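Side-chain contacts in 4-carboxymuconolactone decarboxylase (Sinorhizobium meliloti, PDB 4G9Q), which belongs to the carboxymuconolactone decarboxylase family, forms an all-helical trimer and may have peroxiredoxin activity: residues V214-V217 / E218-T221; A248-P251 / N252-A256. All coordinates share one frame; numbering follows the deposited sequence.

Interaction 1 (V214-V217 / E218-T221); sequences VGQV and EQIT
Two weak backbone hydrogen bonds, Gln219 N to Gln216 O at 3.4 Å and Ile220 N to Val217 O at 3.3 Å, wind the chain through overlapping turns into helix 220-229. The preceding helix, 200-213, ends in a Schellman motif with Gly215 as its C-prime residue, and an inverse gamma turn centred on Gln216 redirects the backbone, so this is a tight helix-to-helix junction. Its apolar contact is made by Val217 and Ile220. With CG1 anti to its carbonyl carbon (chi1 -65°) and the chain extended beyond it, Ile220 lays CD1 against Val217 CA at 3.7 Å, while the same methyl meets Val217 CG1 at 4.1 Å. Val259 of helix 250-267 packs on both side chains, and Leu211 and Ile212 of helix 200-213 also touch Ile220. Replacing Ile220 with alanine would probably open a gap beside Val217 and lose packing against helices 200-213 and 250-267. Gln219 NE2 is hydrogen-bonded to Ser255 OG of a second subunit. One water bridges the turn, donating to Val217 O at 2.6 Å and accepting from Thr221 N at 3.1 Å.

Interaction 2 (A248-P251 / N252-A256); sequences AGWP and NAMSA
Met254, modelled as selenomethionine, folds back over the first turn of helix 250-267 and touches both Pro251 and Trp250. The sharp bend at its last torsion (chi3 -79°) returns CE to the proline, where it lies 3.4 Å from Pro251 CA and 3.9 Å from Pro251 CG; the two side chains run alongside each other, pointing the same way. Against the tryptophan the approach differs. The selenium reaches the indole at its edge, in the ring plane, 3.8 Å from Trp250 CD1; from the centroid of the five-membered ring it lies 84° off the normal, an in-plane Met-aromatic contact and not a face stack. The backbone helps to set this spacing: Met254 N donates to Trp250 O at 2.8 Å, nearly in line with the carbonyl bond, and Ser255 N donates to Pro251 O at 2.9 Å. Pro251 has no amide hydrogen, which costs nothing in the first turn, where backbone N-H groups have no carbonyl partner within the helix. Ahead of Trp250, Gly249 leaves helix 234-248 with positive phi (93°) and serves as N-cap of the next helix. Asn252 packs back across this break, its CB 3.7 Å from Ala248 O. A water also spans it, donating to Ala248 O at 2.9 Å and accepting from Asn252 N at 2.8 Å. Trp250 NE1 is hydrogen-bonded to Thr184 OG1 of a third subunit, where Leu188 also packs on the indole. Within the chain, Trp250 and Ala253 rest on helix 234-248, Phe246 meeting the indole edge-to-face, while Ala248 and Ala256 touch helix 200-213.

Going from the N terminus, interaction 1 comes first, at the junction of helices 200-213 and 220-229; helix 234-248 then follows, and interaction 2 marks the start of the last helix, 250-267. Each contact is local and closes only a turn, and the two stand in series, neither enclosing nor crossing the other. In space they nevertheless meet: their centres are 11 Å apart, and Val217 CG1 lies 3.6 Å from Ser255 O. The 214-221 junction is thereby packed against the beginning of the C-terminal helix. Interaction 1 meets a second subunit and interaction 2 a third; Gln216 packs on Pro251 of the second, so the same two regions meet again between subunits.

Interaction 1 (V214-V217 / E218-T221)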
ATOM      1  N   VAL A 214      -0.813  -3.177   7.016  1.00  9.16           N
ATOM      2  CA  VAL A 214       0.023  -2.992   5.833  1.00  9.37           C
ATOM      3  C   VAL A 214       1.102  -4.081   5.720  1.00  9.45           C
ATOM      4  O   VAL A 214       2.051  -3.947   4.943  1.00  9.74           O
ATOM      5  CB  VAL A 214       0.640  -1.569   5.770  1.00  9.44           C
ATOM      6  CG1 VAL A 214      -0.464  -0.495   5.680  1.00  9.73           C
ATOM      7  CG2 VAL A 214       1.555  -1.312   6.962  1.00  9.58           C
ATOM      8  N   GLY A 215       0.944  -5.147   6.502  1.00  9.42           N
ATOM      9  CA  GLY A 215       1.802  -6.330   6.401  1.00  9.99           C
ATOM     10  C   GLY A 215       3.217  -6.153   6.918  1.00 10.01           C
ATOM     11  O   GLY A 215       4.127  -6.889   6.518  1.00  9.94           O
ATOM     12  N   GLN A 216       3.400  -5.198   7.824  1.00 10.39           N
ATOM     13  CA  GLN A 216       4.721  -4.921   8.385  1.00 11.50           C
ATOM     14  C   GLN A 216       5.034  -5.867   9.542  1.00 12.20           C
ATOM     15  O   GLN A 216       5.154  -5.460  10.699  1.00 12.08           O
ATOM     16  CB  GLN A 216       4.845  -3.446   8.787  1.00 11.58           C
ATOM     17  CG  GLN A 216       5.128  -2.505   7.609  1.00 13.67           C
ATOM     18  CD  GLN A 216       4.852  -1.047   7.949  1.00 14.73           C
ATOM     19  OE1 GLN A 216       4.491  -0.729   9.076  1.00 16.15           O
ATOM     20  NE2 GLN A 216       5.004  -0.155   6.965  1.00 15.77           N
ATOM     21  N   VAL A 217       5.180  -7.142   9.195  1.00 12.97           N
ATOM     22  CA  VAL A 217       5.395  -8.214  10.160  1.00 14.22           C
ATOM     23  C   VAL A 217       6.725  -8.123  10.915  1.00 14.20           C
ATOM     24  O   VAL A 217       6.833  -8.650  12.018  1.00 14.72           O
ATOM     25  CB  VAL A 217       5.243  -9.612   9.500  1.00 14.11           C
ATOM     26  CG1 VAL A 217       3.782  -9.859   9.127  1.00 14.54           C
ATOM     27  CG2 VAL A 217       6.153  -9.749   8.272  1.00 15.69           C
ATOM     28  N   GLU A 218       7.716  -7.443  10.333  1.00 14.79           N
ATOM     29  CA  GLU A 218       9.052  -7.322  10.945  1.00 15.51           C
ATOM     30  C   GLU A 218       9.007  -6.608  12.301  1.00 14.98           C
ATOM     31  O   GLU A 218       9.830  -6.881  13.181  1.00 15.30           O
ATOM     32  CB  GLU A 218      10.029  -6.610   9.991  1.00 16.03           C
ATOM     33  CG  GLU A 218      11.521  -6.722  10.362  1.00 19.14           C
ATOM     34  CD  GLU A 218      12.463  -6.200   9.269  1.00 23.23           C
ATOM     35  OE1 GLU A 218      12.194  -6.441   8.070  1.00 24.92           O
ATOM     36  OE2 GLU A 218      13.483  -5.554   9.609  1.00 25.36           O
ATOM     37  N   GLN A 219       8.036  -5.715  12.468  1.00 14.42           N
ATOM     38  CA  GLN A 219       7.975  -4.854  13.648  1.00 13.58           C
ATOM     39  C   GLN A 219       6.922  -5.307  14.659  1.00 12.95           C
ATOM     40  O   GLN A 219       6.818  -4.737  15.743  1.00 12.10           O
ATOM     41  CB  GLN A 219       7.736  -3.389  13.244  1.00 13.92           C
ATOM     42  CG  GLN A 219       8.989  -2.646  12.751  1.00 15.56           C
ATOM     43  CD  GLN A 219       9.311  -2.911  11.288  1.00 17.48           C
ATOM     44  OE1 GLN A 219       8.435  -3.269  10.500  1.00 18.61           O
ATOM     45  NE2 GLN A 219      10.575  -2.719  10.915  1.00 18.23           N
ATOM     46  N   ILE A 220       6.159  -6.339  14.307  1.00 12.29           N
ATOM     47  CA  ILE A 220       5.087  -6.831  15.174  1.00 12.30           C
ATOM     48  C   ILE A 220       5.612  -7.490  16.457  1.00 11.83           C
ATOM     49  O   ILE A 220       5.016  -7.324  17.516  1.00 12.11           O
ATOM     50  CB  ILE A 220       4.112  -7.778  14.416  1.00 12.45           C
ATOM     51  CG1 ILE A 220       3.377  -7.003  13.317  1.00 13.25           C
ATOM     52  CG2 ILE A 220       3.103  -8.407  15.374  1.00 12.37           C
ATOM     53  CD1 ILE A 220       2.479  -7.858  12.437  1.00 13.72           C
ATOM     54  N   THR A 221       6.722  -8.218  16.372  1.00 11.50           N
ATOM     55  CA  THR A 221       7.266  -8.890  17.566  1.00 11.28           C
ATOM     56  C   THR A 221       7.474  -7.889  18.708  1.00 11.10           C
ATOM     57  O   THR A 221       6.945  -8.070  19.810  1.00 11.17           O
ATOM     58  CB  THR A 221       8.557  -9.688  17.262  1.00 11.31           C
ATOM     59  OG1 THR A 221       8.250 -10.757  16.358  1.00 12.08           O
ATOM     60  CG2 THR A 221       9.159 -10.279  18.539  1.00 11.39           C
TER
HETATM   61  O   HOH W   1       8.401  -9.307  13.993  1.00 21.56           O

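Interaction 2 (A248-P251 / N252-A256)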
ATOM      1  N   ALA A 248      -8.341  -5.284   6.563  1.00  7.23           N
ATOM      2  CA  ALA A 248      -7.048  -5.204   5.893  1.00  7.41           C
ATOM      3  C   ALA A 248      -6.776  -6.403   4.986  1.00  7.28           C
ATOM      4  O   ALA A 248      -5.709  -6.494   4.381  1.00  7.62           O
ATOM      5  CB  ALA A 248      -5.933  -5.029   6.917  1.00  7.03           C
ATOM      6  N   GLY A 249      -7.750  -7.307   4.879  1.00  7.04           N
ATOM      7  CA  GLY A 249      -7.635  -8.461   3.991  1.00  6.51           C
ATOM      8  C   GLY A 249      -7.090  -9.686   4.702  1.00  6.08           C
ATOM      9  O   GLY A 249      -6.263  -9.574   5.610  1.00  6.08           O
ATOM     10  N   TRP A 250      -7.551 -10.862   4.276  1.00  5.79           N
ATOM     11  CA  TRP A 250      -7.152 -12.125   4.896  1.00  5.58           C
ATOM     12  C   TRP A 250      -5.628 -12.331   4.935  1.00  5.48           C
ATOM     13  O   TRP A 250      -5.091 -12.705   5.980  1.00  5.54           O
ATOM     14  CB  TRP A 250      -7.838 -13.323   4.215  1.00  5.58           C
ATOM     15  CG  TRP A 250      -8.598 -14.173   5.177  1.00  5.25           C
ATOM     16  CD1 TRP A 250      -8.235 -15.388   5.676  1.00  4.40           C
ATOM     17  CD2 TRP A 250      -9.861 -13.853   5.767  1.00  5.54           C
ATOM     18  NE1 TRP A 250      -9.204 -15.852   6.546  1.00  5.35           N
ATOM     19  CE2 TRP A 250     -10.207 -14.923   6.623  1.00  5.71           C
ATOM     20  CE3 TRP A 250     -10.728 -12.759   5.662  1.00  6.42           C
ATOM     21  CZ2 TRP A 250     -11.397 -14.936   7.362  1.00  7.47           C
ATOM     22  CZ3 TRP A 250     -11.906 -12.763   6.400  1.00  6.90           C
ATOM     23  CH2 TRP A 250     -12.229 -13.853   7.239  1.00  6.38           C
ATOM     24  N   PRO A 251      -4.926 -12.102   3.804  1.00  5.29           N
ATOM     25  CA  PRO A 251      -3.488 -12.362   3.823  1.00  5.37           C
ATOM     26  C   PRO A 251      -2.730 -11.579   4.895  1.00  5.71           C
ATOM     27  O   PRO A 251      -1.816 -12.130   5.508  1.00  6.02           O
ATOM     28  CB  PRO A 251      -3.046 -11.961   2.416  1.00  5.76           C
ATOM     29  CG  PRO A 251      -4.258 -12.281   1.577  1.00  5.07           C
ATOM     30  CD  PRO A 251      -5.407 -11.835   2.430  1.00  5.33           C
ATOM     31  N   ASN A 252      -3.109 -10.322   5.129  1.00  5.74           N
ATOM     32  CA  ASN A 252      -2.465  -9.533   6.189  1.00  6.47           C
ATOM     33  C   ASN A 252      -2.676 -10.152   7.575  1.00  6.86           C
ATOM     34  O   ASN A 252      -1.732 -10.272   8.353  1.00  7.02           O
ATOM     35  CB  ASN A 252      -2.924  -8.071   6.168  1.00  6.90           C
ATOM     36  CG  ASN A 252      -2.162  -7.217   5.147  1.00  7.48           C
ATOM     37  OD1 ASN A 252      -2.725  -6.284   4.576  1.00 10.17           O
ATOM     38  ND2 ASN A 252      -0.890  -7.529   4.925  1.00  6.22           N
ATOM     39  N   ALA A 253      -3.908 -10.565   7.872  1.00  7.18           N
ATOM     40  CA  ALA A 253      -4.190 -11.244   9.137  1.00  7.80           C
ATOM     41  C   ALA A 253      -3.432 -12.568   9.234  1.00  8.66           C
ATOM     42  O   ALA A 253      -2.832 -12.880  10.270  1.00  8.29           O
ATOM     43  CB  ALA A 253      -5.685 -11.472   9.306  1.00  7.82           C
HETATM   44  N   MSE A 254      -3.439 -13.334   8.145  1.00  9.56           N
HETATM   45  CA  MSE A 254      -2.747 -14.623   8.117  1.00 11.15           C
HETATM   46  C   MSE A 254      -1.244 -14.477   8.354  1.00 10.70           C
HETATM   47  O   MSE A 254      -0.649 -15.293   9.058  1.00 10.37           O
HETATM   48  CB  MSE A 254      -3.019 -15.359   6.808  1.00 12.44           C
HETATM   49  CG  MSE A 254      -4.471 -15.735   6.646  1.00 17.86           C
HETATM   50 SE   MSE A 254      -4.752 -16.852   5.094  1.00 35.98          SE
HETATM   51  CE  MSE A 254      -4.741 -15.537   3.673  1.00 30.14           C
ATOM     52  N   SER A 255      -0.647 -13.433   7.781  1.00 10.30           N
ATOM     53  CA  SER A 255       0.788 -13.186   7.917  1.00 10.61           C
ATOM     54  C   SER A 255       1.188 -12.853   9.356  1.00 10.18           C
ATOM     55  O   SER A 255       2.316 -13.135   9.768  1.00 10.33           O
ATOM     56  CB  SER A 255       1.248 -12.092   6.950  1.00 10.83           C
ATOM     57  OG  SER A 255       1.243 -12.577   5.613  1.00 13.77           O
ATOM     58  N   ALA A 256       0.253 -12.283  10.114  1.00 10.10           N
ATOM     59  CA  ALA A 256       0.485 -11.924  11.514  1.00  9.93           C
ATOM     60  C   ALA A 256       0.489 -13.134  12.455  1.00 10.00           C
ATOM     61  O   ALA A 256       1.119 -13.101  13.511  1.00  9.98           O
ATOM     62  CB  ALA A 256      -0.547 -10.895  11.976  1.00 10.07           C
TER
HETATM   63  O   HOH W   2      -4.328  -8.676   3.152  1.00 12.58           O